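Local atomic coordinates of NADP-dependent alcohol dehydrogenase (Entamoeba histolytica, PDB entry 2OUI), a protein that probably catalyses the NADP-dependent, reversible oxidation of alcohols to aldehydes or ketones as a zinc-binding, tetrameric medium-chain dehydrogenase. Residues L4-I9 and I49-D54; Y99-G104 and G292-G297; I320-E325 and P341-K346. The protein carries 1 engineered substitution. All blocks are in the same frame, centred on the assembly; numbering follows the deposited sequence.

Contact 1: residues L4-I9 and I49-D54; sequences LAMLGI and IGDRHD
Met6, on the central strand 2-8 of a small antiparallel sheet (11-16 on one side, 55-56 on the other), lays its side chain against Arg52 in the loop that leads into strand 55-56. This loop, 49-54, runs roughly counter to the end of strand 2-8, their directions 144° apart, with His53 level with Leu7 and Asp51 with Ile9. Followed outward, Met6 has its CB on the strand and CG anti to the backbone N (chi1 174°), and the rest of the chain stays extended. That straight reach carries SD to Arg52, 3.8 Å from Arg52 CB and about as far from Arg52 CG. The terminal CE goes on to the backbone of the loop, 3.8 Å from Arg52 N. Thr43 and Val44 of helix 38-46 also pack on Met6.

Arg52 bends at chi2, and its guanidinium turns back over its own loop, away from strand 2-8. NH1 donates to both Ile49 O and Asp51 O, the latter close to the guanidinium plane, while NE reaches Asn114 O. The polar head thus probably helps hold the loop in shape and leaves the aliphatic CB and CG for the sulfur.

Beyond the methionine, Gly8 CA points a C-H at Arg52 O, 3.4 Å away. At the far end Ile9 spreads CG1 and CD1 over CA and CB of Asp51, and Ile9 N makes a weak bond to Asp51 OD1 (3.3 Å, 135° at the hydrogen). One water joins the same pair, weakly accepting from Ile9 N and giving a proton to Asp51 OD2, which lies 3.0 Å from the water oxygen.

Contact 2: residues Y99-G104 and G292-G297; sequences YPMHSG and GGLTPG
Met101 is where loop 99-104, part of the GroES-like domain, meets the chain just beyond strand 288-292, an outermost strand of the parallel Rossmann-type sheet. Approached from Tyr99, the chain makes a short 3-10 turn through Pro100 and Met101, closed by the bond from His102 N to Tyr99 O. Tyr99 itself looks elsewhere, its OH bonded to His289 of the second subunit.

Met101 follows and does most of the touching. Its CG is wedged between the backbone N and the carbonyl carbon (chi1 66°), and two further bends fold the chain compactly against residues 294-296. CB lies 3.4 Å from Thr295 O, a buried carbonyl with no polar partner in the model. CG passes 3.6 Å from Leu294 O, and CE ends 3.9 Å from Pro296 CG, beside the proline ring. Leu294 slides by in the opposite direction: its CD2 meets Met101 CB at 3.9 Å and comes up to Met101 O at 3.4 Å.

Next along, His102 brings CE1 to 4.2 Å from Leu294 CB. Met101 CG lies over one face of the imidazole, offset toward its rim. Both ring nitrogens are used, ND1 with Leu107 N and NE2 with His287 of the second subunit, which should fix the rotation of the ring.

The contact is buried beside the metal site, the Thr295 side chain about 7 Å from the bound zinc. Met285 of the second subunit packs on Leu294 and His102. Thr295 OG1 bonds with Thr153 and Pro296 packs on His157, both in helix 148-161, while residues 292-297 lead from strand 288-292 into helix 298-310.

Contact 3: residues I320-E325 and P341-K346; sequences ITHRFE and PADLIK
Thr321, His322 and Lys346 hold together the point where strands 320-325 and 346-350 begin to pair in parallel within the mixed sheet, a beta-alpha-beta crossover through helix 329-339. Thr321 N gives a bond to Lys346 O (3.0 Å, 163° at the hydrogen), and Ile320 CA directs a C-H at the same oxygen.

The Thr321 side chain works on the loop before the second strand. With OG1 set between the backbone N and the carbonyl carbon (chi1 50°), the hydroxyl oxygen accepts an almost straight bond from Ile345 N, 3.0 Å long. Its methyl CG2 packs on Ile345 too, 3.8 Å from Ile345 CB, and lies 3.4 Å from Asp343 O.

His322 extends alongside the turn formed by residues 341-344. ND1 pairs with Thr321 OG1 at 2.8 Å, the oxygen lying in the ring plane. Leu344 crosses the imidazole at about a right angle, its CD1 3.9 Å from His322 ND1. Asp343 comes near the other nitrogen, its carboxylate plane 55° from the ring, but the ionisable groups do not touch, with His322 NE2 4.1 Å from Asp343 OD1.

Lys346 contributes its backbone here, while its chain leads away toward the zinc region, where NZ forms a salt bridge with Glu60 and a bond to Pro36 O. Chemically, Thr321 OG1 serves both the neighbouring histidine and the Ile345 amide, so the hydroxyl probably helps hold the loop and the rotation of the imidazole, and the nearby Asp343 carboxylate may slightly favour a protonated His322.

Along the chain the three contacts follow in series, each closing before the next opens. Contact 1 and contact 2 have centres 22 Å apart, and contact 3 lies 25 Å from the first and 28 Å from the second, on the opposite side of the chain's centre from contact 2; none touches another. Contact 1 ties a small antiparallel sheet to the loop after helix 38-46. Contact 2 joins the GroES-like domain to the Rossmann-type sheet, and both of its segments also meet the second subunit. Contact 3 starts the parallel pair of 320-325 with 346-350. Strand 346-350 also pairs, antiparallel, with 27-34. Contacts 2 and 3 each bring a side chain within about 7 Å of the zinc.

Contact 1: residues L4-I9 and I49-D54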
ATOM      1  N   LEU A   4     -36.253 -21.947  -4.047  1.00 21.10           N
ATOM      2  CA  LEU A   4     -35.812 -22.535  -5.310  1.00 21.14           C
ATOM      3  C   LEU A   4     -34.400 -23.051  -5.085  1.00 21.22           C
ATOM      4  O   LEU A   4     -33.510 -22.252  -4.754  1.00 21.02           O
ATOM      5  CB  LEU A   4     -35.813 -21.492  -6.432  1.00 20.56           C
ATOM      6  CG  LEU A   4     -35.305 -22.068  -7.766  1.00 19.27           C
ATOM      7  CD1 LEU A   4     -36.261 -23.104  -8.259  1.00 18.26           C
ATOM      8  CD2 LEU A   4     -35.136 -20.965  -8.796  1.00 25.64           C
ATOM      9  N   ALA A   5     -34.202 -24.368  -5.254  1.00 21.50           N
ATOM     10  CA  ALA A   5     -32.957 -25.040  -4.848  1.00 20.28           C
ATOM     11  C   ALA A   5     -32.197 -25.747  -5.974  1.00 19.97           C
ATOM     12  O   ALA A   5     -32.794 -26.124  -6.984  1.00 20.36           O
ATOM     13  CB  ALA A   5     -33.239 -26.054  -3.751  1.00 21.12           C
ATOM     14  N   MET A   6     -30.883 -25.922  -5.773  1.00 22.32           N
ATOM     15  CA  MET A   6     -30.075 -26.864  -6.549  1.00 20.76           C
ATOM     16  C   MET A   6     -30.298 -28.221  -5.917  1.00 23.94           C
ATOM     17  O   MET A   6     -29.904 -28.449  -4.766  1.00 25.87           O
ATOM     18  CB  MET A   6     -28.593 -26.509  -6.444  1.00 20.76           C
ATOM     19  CG  MET A   6     -27.667 -27.523  -7.103  1.00 21.64           C
ATOM     20  SD  MET A   6     -25.996 -26.867  -7.061  1.00 27.40           S
ATOM     21  CE  MET A   6     -25.135 -28.253  -7.814  1.00 26.83           C
ATOM     22  N   LEU A   7     -30.952 -29.111  -6.653  1.00 22.48           N
ATOM     23  CA  LEU A   7     -31.267 -30.431  -6.146  1.00 26.65           C
ATOM     24  C   LEU A   7     -30.119 -31.401  -6.418  1.00 30.70           C
ATOM     25  O   LEU A   7     -29.979 -32.424  -5.746  1.00 35.97           O
ATOM     26  CB  LEU A   7     -32.546 -30.932  -6.788  1.00 25.59           C
ATOM     27  CG  LEU A   7     -33.756 -29.998  -6.726  1.00 23.14           C
ATOM     28  CD1 LEU A   7     -34.928 -30.609  -7.459  1.00 24.22           C
ATOM     29  CD2 LEU A   7     -34.109 -29.694  -5.288  1.00 25.66           C
ATOM     30  N   GLY A   8     -29.315 -31.075  -7.416  1.00 31.19           N
ATOM     31  CA  GLY A   8     -28.147 -31.867  -7.783  1.00 31.88           C
ATOM     32  C   GLY A   8     -27.500 -31.133  -8.932  1.00 32.34           C
ATOM     33  O   GLY A   8     -28.087 -30.183  -9.455  1.00 33.03           O
ATOM     34  N   ILE A   9     -26.295 -31.540  -9.322  1.00 31.19           N
ATOM     35  CA  ILE A   9     -25.679 -30.970 -10.518  1.00 32.66           C
ATOM     36  C   ILE A   9     -26.663 -31.105 -11.679  1.00 30.93           C
ATOM     37  O   ILE A   9     -27.185 -32.192 -11.934  1.00 29.71           O
ATOM     38  CB  ILE A   9     -24.286 -31.589 -10.821  1.00 33.75           C
ATOM     39  CG1 ILE A   9     -23.284 -31.099  -9.766  1.00 31.43           C
ATOM     40  CG2 ILE A   9     -23.812 -31.223 -12.245  1.00 33.72           C
ATOM     41  CD1 ILE A   9     -21.886 -31.712  -9.871  1.00 36.11           C
ATOM     42  N   ILE A  49     -18.228 -25.698  -8.174  1.00 32.80           N
ATOM     43  CA  ILE A  49     -17.798 -25.717  -6.764  1.00 33.11           C
ATOM     44  C   ILE A  49     -18.282 -26.954  -6.005  1.00 34.28           C
ATOM     45  O   ILE A  49     -18.449 -26.914  -4.780  1.00 35.08           O
ATOM     46  CB  ILE A  49     -18.163 -24.407  -5.999  1.00 32.63           C
ATOM     47  CG1 ILE A  49     -19.671 -24.123  -6.070  1.00 34.85           C
ATOM     48  CG2 ILE A  49     -17.273 -23.232  -6.492  1.00 32.05           C
ATOM     49  CD1 ILE A  49     -20.137 -22.924  -5.239  1.00 33.54           C
ATOM     50  N   GLY A  50     -18.493 -28.044  -6.744  1.00 32.91           N
ATOM     51  CA  GLY A  50     -18.878 -29.322  -6.177  1.00 33.94           C
ATOM     52  C   GLY A  50     -20.377 -29.547  -6.170  1.00 35.50           C
ATOM     53  O   GLY A  50     -21.146 -28.603  -6.331  1.00 35.71           O
ATOM     54  N   ASP A  51     -20.788 -30.797  -5.965  1.00 33.67           N
ATOM     55  CA  ASP A  51     -22.201 -31.160  -5.914  1.00 36.63           C
ATOM     56  C   ASP A  51     -22.848 -30.582  -4.655  1.00 38.06           C
ATOM     57  O   ASP A  51     -22.174 -30.315  -3.650  1.00 37.46           O
ATOM     58  CB  ASP A  51     -22.359 -32.692  -5.958  1.00 37.03           C
ATOM     59  CG  ASP A  51     -23.807 -33.157  -6.254  1.00 41.20           C
ATOM     60  OD1 ASP A  51     -24.705 -32.327  -6.496  1.00 43.43           O
ATOM     61  OD2 ASP A  51     -24.050 -34.378  -6.246  1.00 44.98           O
ATOM     62  N   ARG A  52     -24.155 -30.355  -4.741  1.00 37.96           N
ATOM     63  CA  ARG A  52     -24.963 -29.929  -3.604  1.00 38.49           C
ATOM     64  C   ARG A  52     -26.286 -30.647  -3.690  1.00 39.98           C
ATOM     65  O   ARG A  52     -26.705 -31.101  -4.757  1.00 39.53           O
ATOM     66  CB  ARG A  52     -25.233 -28.424  -3.635  1.00 37.99           C
ATOM     67  CG  ARG A  52     -24.005 -27.550  -3.739  1.00 35.02           C
ATOM     68  CD  ARG A  52     -23.387 -27.320  -2.366  1.00 32.22           C
ATOM     69  NE  ARG A  52     -22.380 -26.271  -2.428  1.00 35.38           N
ATOM     70  CZ  ARG A  52     -21.121 -26.466  -2.803  1.00 39.38           C
ATOM     71  NH1 ARG A  52     -20.712 -27.685  -3.153  1.00 39.97           N
ATOM     72  NH2 ARG A  52     -20.278 -25.443  -2.842  1.00 39.65           N
ATOM     73  N   HIS A  53     -26.931 -30.788  -2.549  1.00 40.14           N
ATOM     74  CA  HIS A  53     -28.308 -31.233  -2.538  0.50 39.38           C
ATOM     75  C   HIS A  53     -29.095 -30.313  -1.618  1.00 37.20           C
ATOM     76  O   HIS A  53     -28.585 -29.879  -0.560  1.00 38.88           O
ATOM     77  CB  HIS A  53     -28.424 -32.714  -2.149  0.50 41.50           C
ATOM     78  CG  HIS A  53     -28.290 -33.659  -3.310  0.50 43.30           C
ATOM     79  ND1 HIS A  53     -27.228 -33.619  -4.191  0.50 40.49           N
ATOM     80  CD2 HIS A  53     -29.082 -34.679  -3.723  0.50 44.17           C
ATOM     81  CE1 HIS A  53     -27.379 -34.564  -5.102  0.50 46.55           C
ATOM     82  NE2 HIS A  53     -28.494 -35.224  -4.840  0.50 44.42           N
ATOM     83  N   ASP A  54     -30.283 -29.957  -2.095  1.00 32.14           N
ATOM     84  CA  ASP A  54     -31.265 -29.113  -1.418  0.50 28.92           C
ATOM     85  C   ASP A  54     -30.793 -27.724  -0.977  1.00 26.52           C
ATOM     86  O   ASP A  54     -31.322 -27.153  -0.039  1.00 24.72           O
ATOM     87  CB  ASP A  54     -31.942 -29.909  -0.301  0.50 29.24           C
ATOM     88  CG  ASP A  54     -32.524 -31.229  -0.808  0.50 33.86           C
ATOM     89  OD1 ASP A  54     -32.679 -31.366  -2.049  0.50 33.81           O
ATOM     90  OD2 ASP A  54     -32.818 -32.125   0.018  0.50 29.38           O
TER
HETATM   91  O   HOH W   1     -25.801 -34.750  -8.625  1.00 46.39           O

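Contact 2: residues Y99-G104 and G292-G297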
ATOM      1  N   TYR A  99      -9.143 -10.033   5.163  1.00 23.28           N
ATOM      2  CA  TYR A  99      -9.835 -10.775   4.104  1.00 21.05           C
ATOM      3  C   TYR A  99     -11.127 -11.415   4.638  1.00 22.60           C
ATOM      4  O   TYR A  99     -11.254 -12.639   4.686  1.00 21.99           O
ATOM      5  CB  TYR A  99      -8.906 -11.871   3.560  1.00 22.93           C
ATOM      6  CG  TYR A  99      -7.780 -11.307   2.703  1.00 24.37           C
ATOM      7  CD1 TYR A  99      -6.493 -11.155   3.216  1.00 27.47           C
ATOM      8  CD2 TYR A  99      -8.018 -10.915   1.371  1.00 25.39           C
ATOM      9  CE1 TYR A  99      -5.459 -10.627   2.415  1.00 26.68           C
ATOM     10  CE2 TYR A  99      -6.992 -10.388   0.566  1.00 25.11           C
ATOM     11  CZ  TYR A  99      -5.727 -10.252   1.095  1.00 25.86           C
ATOM     12  OH  TYR A  99      -4.713  -9.757   0.303  1.00 27.29           O
ATOM     13  N   PRO A 100     -12.093 -10.586   5.052  1.00 23.64           N
ATOM     14  CA  PRO A 100     -13.293 -11.136   5.663  1.00 22.54           C
ATOM     15  C   PRO A 100     -14.149 -11.924   4.689  1.00 24.63           C
ATOM     16  O   PRO A 100     -14.981 -12.719   5.130  1.00 25.09           O
ATOM     17  CB  PRO A 100     -14.050  -9.900   6.154  1.00 23.25           C
ATOM     18  CG  PRO A 100     -13.476  -8.752   5.414  1.00 26.79           C
ATOM     19  CD  PRO A 100     -12.111  -9.117   4.965  1.00 25.59           C
ATOM     20  N   MET A 101     -13.954 -11.729   3.377  1.00 23.73           N
ATOM     21  CA  MET A 101     -14.708 -12.545   2.402  1.00 22.06           C
ATOM     22  C   MET A 101     -14.262 -13.990   2.430  1.00 22.02           C
ATOM     23  O   MET A 101     -14.911 -14.855   1.835  1.00 23.08           O
ATOM     24  CB  MET A 101     -14.604 -11.976   0.985  1.00 23.16           C
ATOM     25  CG  MET A 101     -13.209 -12.013   0.323  1.00 22.09           C
ATOM     26  SD  MET A 101     -12.057 -10.768   0.983  1.00 25.27           S
ATOM     27  CE  MET A 101     -12.761  -9.244   0.407  1.00 23.95           C
ATOM     28  N   HIS A 102     -13.134 -14.252   3.104  1.00 22.50           N
ATOM     29  CA  HIS A 102     -12.644 -15.627   3.281  1.00 22.11           C
ATOM     30  C   HIS A 102     -12.765 -16.122   4.712  1.00 22.95           C
ATOM     31  O   HIS A 102     -12.007 -17.007   5.132  1.00 22.50           O
ATOM     32  CB  HIS A 102     -11.205 -15.750   2.762  1.00 21.63           C
ATOM     33  CG  HIS A 102     -11.073 -15.378   1.319  1.00 21.63           C
ATOM     34  ND1 HIS A 102     -11.666 -16.103   0.307  1.00 23.59           N
ATOM     35  CD2 HIS A 102     -10.435 -14.341   0.717  1.00 22.86           C
ATOM     36  CE1 HIS A 102     -11.410 -15.525  -0.855  1.00 23.19           C
ATOM     37  NE2 HIS A 102     -10.654 -14.461  -0.632  1.00 21.13           N
ATOM     38  N   SER A 103     -13.736 -15.582   5.454  1.00 22.59           N
ATOM     39  CA  SER A 103     -13.886 -15.939   6.857  1.00 22.71           C
ATOM     40  C   SER A 103     -14.255 -17.408   7.007  1.00 23.04           C
ATOM     41  O   SER A 103     -15.245 -17.859   6.431  1.00 24.46           O
ATOM     42  CB  SER A 103     -14.940 -15.051   7.509  1.00 23.13           C
ATOM     43  OG  SER A 103     -16.217 -15.239   6.885  1.00 23.75           O
ATOM     44  N   GLY A 104     -13.437 -18.158   7.748  1.00 22.24           N
ATOM     45  CA  GLY A 104     -13.695 -19.599   7.923  1.00 25.59           C
ATOM     46  C   GLY A 104     -13.004 -20.466   6.869  1.00 27.21           C
ATOM     47  O   GLY A 104     -12.999 -21.689   6.977  1.00 29.46           O
ATOM     48  N   GLY A 292      -6.958 -12.234  -8.130  1.00 24.03           N
ATOM     49  CA  GLY A 292      -8.219 -12.915  -8.422  1.00 22.47           C
ATOM     50  C   GLY A 292      -8.954 -12.981  -7.115  1.00 23.70           C
ATOM     51  O   GLY A 292      -8.570 -13.746  -6.239  1.00 23.61           O
ATOM     52  N   GLY A 293     -10.034 -12.218  -6.995  1.00 21.91           N
ATOM     53  CA  GLY A 293     -10.659 -12.106  -5.676  1.00 22.73           C
ATOM     54  C   GLY A 293     -12.177 -12.066  -5.659  1.00 24.85           C
ATOM     55  O   GLY A 293     -12.806 -11.463  -6.500  1.00 24.14           O
ATOM     56  N   LEU A 294     -12.724 -12.707  -4.643  1.00 23.81           N
ATOM     57  CA  LEU A 294     -14.132 -12.596  -4.219  1.00 24.26           C
ATOM     58  C   LEU A 294     -14.504 -11.213  -3.655  1.00 24.22           C
ATOM     59  O   LEU A 294     -13.745 -10.606  -2.912  1.00 26.39           O
ATOM     60  CB  LEU A 294     -14.350 -13.673  -3.146  1.00 22.93           C
ATOM     61  CG  LEU A 294     -15.758 -13.840  -2.579  1.00 24.28           C
ATOM     62  CD1 LEU A 294     -16.761 -14.243  -3.663  1.00 24.36           C
ATOM     63  CD2 LEU A 294     -15.699 -14.855  -1.450  1.00 23.72           C
ATOM     64  N   THR A 295     -15.697 -10.700  -3.992  1.00 23.88           N
ATOM     65  CA  THR A 295     -16.079  -9.360  -3.529  1.00 24.42           C
ATOM     66  C   THR A 295     -16.078  -9.214  -2.003  1.00 25.01           C
ATOM     67  O   THR A 295     -16.429 -10.163  -1.283  1.00 25.80           O
ATOM     68  CB  THR A 295     -17.477  -8.978  -4.071  1.00 25.79           C
ATOM     69  OG1 THR A 295     -17.855  -7.678  -3.581  1.00 26.45           O
ATOM     70  CG2 THR A 295     -18.527 -10.049  -3.688  1.00 23.24           C
ATOM     71  N   PRO A 296     -15.715  -8.022  -1.503  1.00 26.24           N
ATOM     72  CA  PRO A 296     -16.080  -7.625  -0.154  1.00 26.16           C
ATOM     73  C   PRO A 296     -17.600  -7.696   0.049  1.00 23.71           C
ATOM     74  O   PRO A 296     -18.378  -7.691  -0.916  1.00 23.89           O
ATOM     75  CB  PRO A 296     -15.639  -6.146  -0.103  1.00 25.96           C
ATOM     76  CG  PRO A 296     -14.493  -6.077  -1.074  1.00 28.60           C
ATOM     77  CD  PRO A 296     -14.907  -6.983  -2.183  1.00 26.91           C
ATOM     78  N   GLY A 297     -18.008  -7.740   1.306  1.00 24.87           N
ATOM     79  CA  GLY A 297     -19.423  -7.659   1.658  1.00 23.42           C
ATOM     80  C   GLY A 297     -19.564  -7.009   3.023  1.00 26.72           C
ATOM     81  O   GLY A 297     -18.684  -6.253   3.467  1.00 26.41           O
TER

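Contact 3: residues I320-E325 and P341-K346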
ATOM      1  N   ILE A 320     -30.691  -3.180 -15.671  1.00 22.25           N
ATOM      2  CA  ILE A 320     -31.935  -3.955 -15.562  1.00 23.29           C
ATOM      3  C   ILE A 320     -32.622  -4.047 -16.919  1.00 24.09           C
ATOM      4  O   ILE A 320     -33.126  -3.045 -17.460  1.00 24.72           O
ATOM      5  CB  ILE A 320     -32.887  -3.320 -14.541  1.00 25.81           C
ATOM      6  CG1 ILE A 320     -32.231  -3.243 -13.153  1.00 25.14           C
ATOM      7  CG2 ILE A 320     -34.226  -4.108 -14.469  1.00 23.59           C
ATOM      8  CD1 ILE A 320     -33.013  -2.382 -12.160  1.00 29.34           C
ATOM      9  N   THR A 321     -32.690  -5.256 -17.457  1.00 23.10           N
ATOM     10  CA  THR A 321     -33.298  -5.449 -18.778  1.00 22.67           C
ATOM     11  C   THR A 321     -34.642  -6.174 -18.739  1.00 25.15           C
ATOM     12  O   THR A 321     -35.413  -6.091 -19.680  1.00 24.53           O
ATOM     13  CB  THR A 321     -32.370  -6.236 -19.702  1.00 24.46           C
ATOM     14  OG1 THR A 321     -31.920  -7.422 -19.022  1.00 25.21           O
ATOM     15  CG2 THR A 321     -31.159  -5.369 -20.087  1.00 24.46           C
ATOM     16  N   HIS A 322     -34.891  -6.907 -17.664  1.00 23.80           N
ATOM     17  CA  HIS A 322     -36.073  -7.757 -17.550  1.00 23.80           C
ATOM     18  C   HIS A 322     -36.620  -7.586 -16.145  1.00 23.97           C
ATOM     19  O   HIS A 322     -35.866  -7.665 -15.174  1.00 24.51           O
ATOM     20  CB  HIS A 322     -35.693  -9.222 -17.733  1.00 21.55           C
ATOM     21  CG  HIS A 322     -35.256  -9.576 -19.119  1.00 22.69           C
ATOM     22  ND1 HIS A 322     -34.002  -9.269 -19.605  1.00 25.15           N
ATOM     23  CD2 HIS A 322     -35.895 -10.236 -20.110  1.00 25.75           C
ATOM     24  CE1 HIS A 322     -33.896  -9.712 -20.846  1.00 30.15           C
ATOM     25  NE2 HIS A 322     -35.034 -10.297 -21.178  1.00 28.05           N
ATOM     26  N   ARG A 323     -37.929  -7.371 -16.036  1.00 23.43           N
ATOM     27  CA  ARG A 323     -38.579  -7.166 -14.748  1.00 25.20           C
ATOM     28  C   ARG A 323     -39.734  -8.151 -14.562  1.00 24.15           C
ATOM     29  O   ARG A 323     -40.586  -8.278 -15.453  1.00 23.72           O
ATOM     30  CB  ARG A 323     -39.097  -5.729 -14.641  1.00 26.50           C
ATOM     31  CG  ARG A 323     -37.995  -4.673 -14.598  1.00 26.71           C
ATOM     32  CD  ARG A 323     -38.568  -3.257 -14.667  1.00 30.47           C
ATOM     33  NE  ARG A 323     -37.532  -2.263 -14.980  1.00 38.84           N
ATOM     34  CZ  ARG A 323     -36.839  -1.587 -14.066  1.00 42.59           C
ATOM     35  NH1 ARG A 323     -37.052  -1.792 -12.761  1.00 46.97           N
ATOM     36  NH2 ARG A 323     -35.917  -0.710 -14.451  1.00 40.46           N
ATOM     37  N   PHE A 324     -39.763  -8.838 -13.416  1.00 20.80           N
ATOM     38  CA  PHE A 324     -40.798  -9.843 -13.090  1.00 21.80           C
ATOM     39  C   PHE A 324     -41.477  -9.455 -11.769  1.00 20.86           C
ATOM     40  O   PHE A 324     -40.918  -8.704 -10.970  1.00 18.90           O
ATOM     41  CB  PHE A 324     -40.138 -11.228 -12.872  1.00 22.54           C
ATOM     42  CG  PHE A 324     -39.519 -11.826 -14.109  1.00 24.86           C
ATOM     43  CD1 PHE A 324     -38.164 -11.684 -14.352  1.00 22.29           C
ATOM     44  CD2 PHE A 324     -40.284 -12.576 -14.992  1.00 26.44           C
ATOM     45  CE1 PHE A 324     -37.565 -12.237 -15.506  1.00 22.13           C
ATOM     46  CE2 PHE A 324     -39.716 -13.142 -16.143  1.00 29.96           C
ATOM     47  CZ  PHE A 324     -38.353 -12.973 -16.396  1.00 25.48           C
ATOM     48  N   GLU A 325     -42.661  -9.996 -11.518  1.00 23.49           N
ATOM     49  CA  GLU A 325     -43.297  -9.822 -10.223  1.00 25.09           C
ATOM     50  C   GLU A 325     -43.612 -11.194  -9.668  1.00 22.63           C
ATOM     51  O   GLU A 325     -44.162 -12.036 -10.381  1.00 23.18           O
ATOM     52  CB  GLU A 325     -44.617  -9.062 -10.352  1.00 27.85           C
ATOM     53  CG  GLU A 325     -44.510  -7.685 -10.982  1.00 40.07           C
ATOM     54  CD  GLU A 325     -44.053  -6.622  -9.996  1.00 54.29           C
ATOM     55  OE1 GLU A 325     -44.466  -6.690  -8.811  1.00 58.56           O
ATOM     56  OE2 GLU A 325     -43.291  -5.715 -10.409  1.00 58.35           O
ATOM     57  N   PRO A 341     -30.315 -14.611 -23.758  1.00 36.90           N
ATOM     58  CA  PRO A 341     -30.763 -13.906 -24.974  1.00 36.58           C
ATOM     59  C   PRO A 341     -30.011 -12.583 -25.181  1.00 36.89           C
ATOM     60  O   PRO A 341     -29.427 -12.042 -24.224  1.00 36.12           O
ATOM     61  CB  PRO A 341     -32.245 -13.625 -24.692  1.00 36.12           C
ATOM     62  CG  PRO A 341     -32.368 -13.690 -23.222  1.00 36.52           C
ATOM     63  CD  PRO A 341     -31.416 -14.761 -22.795  1.00 36.82           C
ATOM     64  N   ALA A 342     -30.028 -12.073 -26.414  1.00 35.62           N
ATOM     65  CA  ALA A 342     -29.282 -10.855 -26.791  1.00 35.47           C
ATOM     66  C   ALA A 342     -29.677  -9.628 -25.950  1.00 34.19           C
ATOM     67  O   ALA A 342     -28.867  -8.736 -25.689  1.00 34.84           O
ATOM     68  CB  ALA A 342     -29.496 -10.562 -28.288  1.00 34.91           C
ATOM     69  N   ASP A 343     -30.946  -9.637 -25.570  1.00 32.88           N
ATOM     70  CA  ASP A 343     -31.677  -8.668 -24.776  1.00 35.80           C
ATOM     71  C   ASP A 343     -31.152  -8.479 -23.336  1.00 34.78           C
ATOM     72  O   ASP A 343     -31.455  -7.472 -22.690  1.00 33.23           O
ATOM     73  CB  ASP A 343     -33.108  -9.251 -24.680  1.00 36.84           C
ATOM     74  CG  ASP A 343     -34.188  -8.192 -24.528  1.00 49.47           C
ATOM     75  OD1 ASP A 343     -34.010  -7.227 -23.744  1.00 61.50           O
ATOM     76  OD2 ASP A 343     -35.245  -8.348 -25.182  1.00 54.00           O
ATOM     77  N   LEU A 344     -30.369  -9.443 -22.851  1.00 31.65           N
ATOM     78  CA  LEU A 344     -30.130  -9.605 -21.418  1.00 30.01           C
ATOM     79  C   LEU A 344     -28.902  -8.875 -20.897  1.00 29.95           C
ATOM     80  O   LEU A 344     -27.835  -8.927 -21.503  1.00 28.15           O
ATOM     81  CB  LEU A 344     -30.007 -11.101 -21.067  1.00 30.08           C
ATOM     82  CG  LEU A 344     -29.626 -11.465 -19.614  1.00 29.19           C
ATOM     83  CD1 LEU A 344     -30.838 -11.326 -18.738  1.00 31.16           C
ATOM     84  CD2 LEU A 344     -29.082 -12.873 -19.502  1.00 33.95           C
ATOM     85  N   ILE A 345     -29.085  -8.191 -19.766  1.00 27.59           N
ATOM     86  CA  ILE A 345     -27.983  -7.842 -18.866  1.00 26.59           C
ATOM     87  C   ILE A 345     -28.354  -8.455 -17.504  1.00 27.45           C
ATOM     88  O   ILE A 345     -27.796  -9.469 -17.109  1.00 26.31           O
ATOM     89  CB  ILE A 345     -27.724  -6.303 -18.779  1.00 24.93           C
ATOM     90  CG1 ILE A 345     -27.375  -5.753 -20.178  1.00 27.81           C
ATOM     91  CG2 ILE A 345     -26.618  -6.005 -17.733  1.00 26.10           C
ATOM     92  CD1 ILE A 345     -27.240  -4.234 -20.254  1.00 25.32           C
ATOM     93  N   LYS A 346     -29.359  -7.898 -16.827  1.00 25.58           N
ATOM     94  CA  LYS A 346     -29.711  -8.404 -15.500  1.00 25.28           C
ATOM     95  C   LYS A 346     -31.233  -8.353 -15.294  1.00 25.25           C
ATOM     96  O   LYS A 346     -31.841  -7.320 -15.522  1.00 25.91           O
ATOM     97  CB  LYS A 346     -28.977  -7.543 -14.465  1.00 29.28           C
ATOM     98  CG  LYS A 346     -28.888  -8.107 -13.094  1.00 33.07           C
ATOM     99  CD  LYS A 346     -27.858  -9.206 -12.981  1.00 34.03           C
ATOM    100  CE  LYS A 346     -27.805  -9.610 -11.522  1.00 27.43           C
ATOM    101  NZ  LYS A 346     -26.829 -10.704 -11.262  1.00 24.94           N
TER
HETATM  102  O   HOH W   2     -34.703  -4.431 -22.292  1.00 54.97           O